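Local coordinates for acyl-CoA dehydrogenase (Geobacillus kaustophilus, PDB 2PG0), which probably dehydrogenates acyl chains between their alpha and beta carbons, using bound FAD as the redox cofactor, at residues A[151-156]-A[222-227]; A[169-174]-A[189-194]. All coordinates share one frame; numbering follows the deposited sequence.

Contact 1 of 2, residues A[151-156]-A[222-227]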
loop_
_atom_site.group_PDB
_atom_site.type_symbol
_atom_site.label_atom_id
_atom_site.label_comp_id
_atom_site.label_asym_id
_atom_site.label_seq_id
_atom_site.Cartn_x
_atom_site.Cartn_y
_atom_site.Cartn_z
ATOM N N TYR A 151 -10.335 51.731 17.714
ATOM C CA TYR A 151 -10.479 50.778 16.613
ATOM C C TYR A 151 -9.191 50.041 16.278
ATOM O O TYR A 151 -8.096 50.507 16.601
ATOM C CB TYR A 151 -10.963 51.497 15.354
ATOM C CG TYR A 151 -12.345 52.083 15.470
ATOM C CD1 TYR A 151 -13.466 51.337 15.114
ATOM C CD2 TYR A 151 -12.534 53.388 15.937
ATOM C CE1 TYR A 151 -14.744 51.868 15.219
ATOM C CE2 TYR A 151 -13.809 53.927 16.049
ATOM C CZ TYR A 151 -14.907 53.162 15.683
ATOM O OH TYR A 151 -16.173 53.682 15.784
ATOM N N TYR A 152 -9.345 48.880 15.641
ATOM C CA TYR A 152 -8.250 48.205 14.956
ATOM C C TYR A 152 -8.426 48.426 13.461
ATOM O O TYR A 152 -9.514 48.210 12.921
ATOM C CB TYR A 152 -8.262 46.702 15.236
ATOM C CG TYR A 152 -7.768 46.306 16.602
ATOM C CD1 TYR A 152 -6.401 46.210 16.866
ATOM C CD2 TYR A 152 -8.661 46.004 17.624
ATOM C CE1 TYR A 152 -5.939 45.842 18.118
ATOM C CE2 TYR A 152 -8.210 45.632 18.881
ATOM C CZ TYR A 152 -6.847 45.553 19.119
ATOM O OH TYR A 152 -6.392 45.180 20.357
ATOM N N ILE A 153 -7.363 48.870 12.798
ATOM C CA ILE A 153 -7.378 49.009 11.349
ATOM C C ILE A 153 -6.807 47.718 10.760
ATOM O O ILE A 153 -5.628 47.404 10.961
ATOM C CB ILE A 153 -6.582 50.251 10.857
ATOM C CG1 ILE A 153 -7.016 51.543 11.587
ATOM C CG2 ILE A 153 -6.686 50.393 9.338
ATOM C CD1 ILE A 153 -8.520 51.806 11.637
ATOM N N VAL A 154 -7.659 46.967 10.059
ATOM C CA VAL A 154 -7.296 45.625 9.587
ATOM C C VAL A 154 -7.004 45.598 8.086
ATOM O O VAL A 154 -7.796 46.076 7.263
ATOM C CB VAL A 154 -8.369 44.560 9.960
ATOM C CG1 VAL A 154 -7.903 43.152 9.576
ATOM C CG2 VAL A 154 -8.685 44.613 11.444
ATOM N N ASN A 155 -5.846 45.040 7.747
ATOM C CA ASN A 155 -5.428 44.894 6.367
ATOM C C ASN A 155 -4.923 43.485 6.114
ATOM O O ASN A 155 -4.072 42.982 6.845
ATOM C CB ASN A 155 -4.346 45.917 6.028
ATOM C CG ASN A 155 -4.915 47.286 5.767
ATOM O OD1 ASN A 155 -5.502 47.533 4.716
ATOM N ND2 ASN A 155 -4.740 48.193 6.724
ATOM N N GLY A 156 -5.457 42.843 5.086
ATOM C CA GLY A 156 -5.048 41.479 4.780
ATOM C C GLY A 156 -6.079 40.719 3.983
ATOM O O GLY A 156 -7.098 41.271 3.573
ATOM N N ASP A 222 -8.170 48.383 5.049
ATOM C CA ASP A 222 -8.358 49.339 6.146
ATOM C C ASP A 222 -9.674 49.111 6.884
ATOM O O ASP A 222 -10.445 50.049 7.108
ATOM C CB ASP A 222 -8.254 50.782 5.647
ATOM C CG ASP A 222 -6.856 51.132 5.188
ATOM O OD1 ASP A 222 -5.896 50.906 5.963
ATOM O OD2 ASP A 222 -6.722 51.621 4.047
ATOM N N ALA A 223 -9.918 47.857 7.251
ATOM C CA ALA A 223 -11.145 47.470 7.934
ATOM C C ALA A 223 -11.165 48.106 9.311
ATOM O O ALA A 223 -10.219 47.951 10.084
ATOM C CB ALA A 223 -11.239 45.961 8.035
ATOM N N LYS A 224 -12.243 48.834 9.599
ATOM C CA LYS A 224 -12.379 49.565 10.858
ATOM C C LYS A 224 -13.160 48.721 11.862
ATOM O O LYS A 224 -14.393 48.682 11.830
ATOM C CB LYS A 224 -13.069 50.916 10.618
ATOM C CG LYS A 224 -12.755 51.976 11.662
ATOM C CD LYS A 224 -13.588 53.246 11.451
ATOM C CE LYS A 224 -13.239 54.329 12.477
ATOM N NZ LYS A 224 -11.805 54.762 12.393
ATOM N N VAL A 225 -12.432 48.037 12.739
ATOM C CA VAL A 225 -13.030 47.103 13.689
ATOM C C VAL A 225 -12.931 47.657 15.111
ATOM O O VAL A 225 -11.832 47.973 15.566
ATOM C CB VAL A 225 -12.345 45.703 13.619
ATOM C CG1 VAL A 225 -13.031 44.711 14.552
ATOM C CG2 VAL A 225 -12.343 45.171 12.193
ATOM N N PRO A 226 -14.078 47.777 15.819
ATOM C CA PRO A 226 -14.049 48.255 17.206
ATOM C C PRO A 226 -13.081 47.451 18.067
ATOM O O PRO A 226 -13.026 46.224 17.954
ATOM C CB PRO A 226 -15.488 48.023 17.690
ATOM C CG PRO A 226 -16.309 48.060 16.464
ATOM C CD PRO A 226 -15.452 47.476 15.373
ATOM N N ALA A 227 -12.327 48.145 18.917
ATOM C CA ALA A 227 -11.394 47.507 19.844
ATOM C C ALA A 227 -12.105 46.552 20.810
ATOM O O ALA A 227 -11.498 45.597 21.305
ATOM C CB ALA A 227 -10.618 48.560 20.614
#

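Contact 2 of 2, residues A[169-174]-A[189-194]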
loop_
_atom_site.group_PDB
_atom_site.type_symbol
_atom_site.label_atom_id
_atom_site.label_comp_id
_atom_site.label_asym_id
_atom_site.label_seq_id
_atom_site.Cartn_x
_atom_site.Cartn_y
_atom_site.Cartn_z
ATOM N N LEU A 169 -20.438 36.825 11.830
ATOM C CA LEU A 169 -19.377 37.003 12.813
ATOM C C LEU A 169 -18.185 36.174 12.357
ATOM O O LEU A 169 -18.304 34.963 12.201
ATOM C CB LEU A 169 -19.814 36.492 14.189
ATOM C CG LEU A 169 -20.860 37.223 15.030
ATOM C CD1 LEU A 169 -20.912 36.562 16.399
ATOM C CD2 LEU A 169 -20.539 38.707 15.174
ATOM N N ILE A 170 -17.042 36.812 12.142
ATOM C CA ILE A 170 -15.857 36.071 11.711
ATOM C C ILE A 170 -14.738 36.248 12.739
ATOM O O ILE A 170 -14.320 37.370 13.019
ATOM C CB ILE A 170 -15.394 36.479 10.272
ATOM C CG1 ILE A 170 -16.538 36.362 9.251
ATOM C CG2 ILE A 170 -14.220 35.617 9.814
ATOM C CD1 ILE A 170 -17.405 37.628 9.117
ATOM N N VAL A 171 -14.283 35.141 13.322
ATOM C CA VAL A 171 -13.114 35.169 14.205
ATOM C C VAL A 171 -11.848 35.224 13.333
ATOM O O VAL A 171 -11.519 34.259 12.637
ATOM C CB VAL A 171 -13.086 33.966 15.170
ATOM C CG1 VAL A 171 -11.816 33.991 16.029
ATOM C CG2 VAL A 171 -14.348 33.948 16.060
ATOM N N VAL A 172 -11.160 36.365 13.363
ATOM C CA VAL A 172 -10.022 36.614 12.467
ATOM C C VAL A 172 -8.679 36.596 13.208
ATOM O O VAL A 172 -8.486 37.333 14.178
ATOM C CB VAL A 172 -10.189 37.946 11.678
ATOM C CG1 VAL A 172 -9.009 38.180 10.727
ATOM C CG2 VAL A 172 -11.505 37.943 10.896
ATOM N N ALA A 173 -7.759 35.750 12.741
ATOM C CA ALA A 173 -6.394 35.726 13.274
ATOM C C ALA A 173 -5.569 36.773 12.535
ATOM O O ALA A 173 -5.461 36.740 11.311
ATOM C CB ALA A 173 -5.769 34.334 13.129
ATOM N N CYS A 174 -5.004 37.717 13.280
ATOM C CA CYS A 174 -4.252 38.812 12.670
ATOM C C CYS A 174 -3.048 39.193 13.519
ATOM O O CYS A 174 -2.980 38.850 14.696
ATOM C CB CYS A 174 -5.156 40.025 12.467
ATOM S SG CYS A 174 -6.070 40.450 13.944
ATOM N N LEU A 189 -6.775 37.329 18.200
ATOM C CA LEU A 189 -8.064 37.009 17.595
ATOM C C LEU A 189 -8.998 38.207 17.700
ATOM O O LEU A 189 -9.180 38.771 18.772
ATOM C CB LEU A 189 -8.687 35.755 18.224
ATOM C CG LEU A 189 -7.855 34.467 18.155
ATOM C CD1 LEU A 189 -8.641 33.284 18.709
ATOM C CD2 LEU A 189 -7.357 34.180 16.733
ATOM N N LEU A 190 -9.567 38.596 16.567
ATOM C CA LEU A 190 -10.441 39.754 16.492
ATOM C C LEU A 190 -11.744 39.359 15.792
ATOM O O LEU A 190 -11.721 38.803 14.695
ATOM C CB LEU A 190 -9.721 40.880 15.742
ATOM C CG LEU A 190 -10.340 42.269 15.580
ATOM C CD1 LEU A 190 -10.561 42.949 16.928
ATOM C CD2 LEU A 190 -9.439 43.118 14.707
ATOM N N VAL A 191 -12.875 39.628 16.438
ATOM C CA VAL A 191 -14.178 39.322 15.842
ATOM C C VAL A 191 -14.570 40.416 14.848
ATOM O O VAL A 191 -14.648 41.598 15.208
ATOM C CB VAL A 191 -15.281 39.142 16.926
ATOM C CG1 VAL A 191 -16.648 38.925 16.281
ATOM C CG2 VAL A 191 -14.930 37.993 17.861
ATOM N N VAL A 192 -14.806 40.028 13.599
ATOM C CA VAL A 192 -15.225 40.982 12.574
ATOM C C VAL A 192 -16.687 40.740 12.227
ATOM O O VAL A 192 -17.077 39.631 11.864
ATOM C CB VAL A 192 -14.332 40.925 11.311
ATOM C CG1 VAL A 192 -14.852 41.874 10.224
ATOM C CG2 VAL A 192 -12.890 41.281 11.667
ATOM N N GLU A 193 -17.493 41.790 12.347
ATOM C CA GLU A 193 -18.929 41.682 12.120
ATOM C C GLU A 193 -19.289 42.038 10.682
ATOM O O GLU A 193 -18.564 42.774 10.017
ATOM C CB GLU A 193 -19.685 42.569 13.117
ATOM C CG GLU A 193 -19.502 42.140 14.561
ATOM C CD GLU A 193 -20.200 43.054 15.552
ATOM O OE1 GLU A 193 -19.826 44.244 15.630
ATOM O OE2 GLU A 193 -21.114 42.574 16.263
ATOM N N ARG A 194 -20.408 41.498 10.200
ATOM C CA ARG A 194 -20.934 41.836 8.879
ATOM C C ARG A 194 -21.065 43.360 8.741
ATOM O O ARG A 194 -21.319 44.048 9.726
ATOM C CB ARG A 194 -22.290 41.150 8.656
ATOM C CG ARG A 194 -22.967 41.480 7.320
ATOM C CD ARG A 194 -24.270 40.702 7.114
ATOM N NE ARG A 194 -24.045 39.267 6.924
ATOM C CZ ARG A 194 -23.638 38.696 5.790
ATOM N NH1 ARG A 194 -23.392 39.428 4.710
ATOM N NH2 ARG A 194 -23.471 37.378 5.734
#

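Contact 1 of 2, residues A[151-156]-A[222-227]
Lys224 lies over one face of the Tyr151 ring, with CE 3.6 Å from the ring centroid and 9° off the normal, a CH-pi contact; a bend at the last torsion (chi4 61°) holds NZ 4.2 Å from the same centroid, a cation-pi pair. Lysine suits this partly exposed place, its methylenes covering the ring and its charge staying near the pi cloud. At the far end Asn155 grips Asp222 twice, its amide offering both acceptor and donor: OD1 receives the backbone N of Asp222 at 2.8 Å from above the carbonyl plane, while Asp222 OD1 lies in the amide plane and takes an almost straight bond from ND2 at 3.0 Å, which comes from above the carboxylate plane, 90° from the amide. The antiparallel ladder of the middle domain contains a G1 bulge here, in which Asp222 and Ala223 both face Val154. On the buried face, the hydrogen-bonded pair brings Ala223 CB to 3.7 Å from Val154 CB, a closeness that suits a small side chain, and Val154 CG2 touches Val225 CG2 at 3.8 Å. Tyr152 fills the same face with its ring, CE2 meeting Ala227 CA at 3.8 Å, while its OH hydrogen-bonds Glu234 OE2.

Contact 2 of 2, residues A[169-174]-A[189-194]
Glu193 brings its carboxylate beside Leu169, with OE2 4.1 Å from Leu169 CD2. The other flat groups are the peptides. Ile170 and Val192 exchange N-H and C=O in both directions, each donor tilted 20° from the plane of the carbonyl it meets, whereas Val172 N approaches Leu190 O more steeply, 34° from that plane. These bonds zip strands 169-175 and 187-193 into a buried beta hairpin of the middle domain, and strand 125-128, which carries the FAD-binding residue Ile127 and leads into Met129 and Thr130, pairs with the other edge of the first strand.

Leu169, Val171, Leu189 and Val191 share the face turned to helix 89-105, where Leu169 touches Ile102, Val171 touches Val98 and Leu189 touches Tyr101. Leu169 and Glu193 run alongside, pointing the same way, with CD2 of the leucine 3.6 Å from CG of the glutamate; the acid's methylenes lie against the leucine while OE2 is held by Trp114 NE1. Small Ala173 lets Leu189 come close, its CD2 3.9 Å from Ala173 CB.

Ile170, Val172, Leu190 and Val192 form the other face. Beta-branched Ile170, Val172 and Val192 suit extended, buried positions, filling space close to the backbone, while the longer, gamma-branched Leu190 reaches Tyr152 and Val154 of strand 151-161. Val172 and Val192 meet diagonally, CG2 to CG2 at 3.7 Å, each using the methyl that sits beside its backbone N. Ile170 curls CD1 to 3.4 Å from Val192 O, and both residues touch Phe199. Just past the last bridged pair, Cys174 swings its sulfur between the backbone N and the carbonyl carbon (chi1 50°), which sets SG 4.1 Å from Leu190 CB.

Contact 1 and contact 2 have centres about 10 Å apart and belong to two different sheets of the middle domain that pack on one another. Leu190 joins them: its CD1 meets Tyr152 CD2 and its CD2 meets Val154 CG2, each pair at 3.7 Å, while Val225 CG1 packs on Val191 O at 3.6 Å. Along the chain the order is 151-156, 169-174, 189-194, 222-227, so the hairpin of contact 2 is nested inside the loop closed by contact 1. The hairpin lies nearer the flavin: the side chain of Ala173 is about 8 Å from a bound FAD, that of Val154 about 14 Å. Contact 1 packs against strand 187-193, two strands away from 125-128, which holds the FAD-binding residue Ile127.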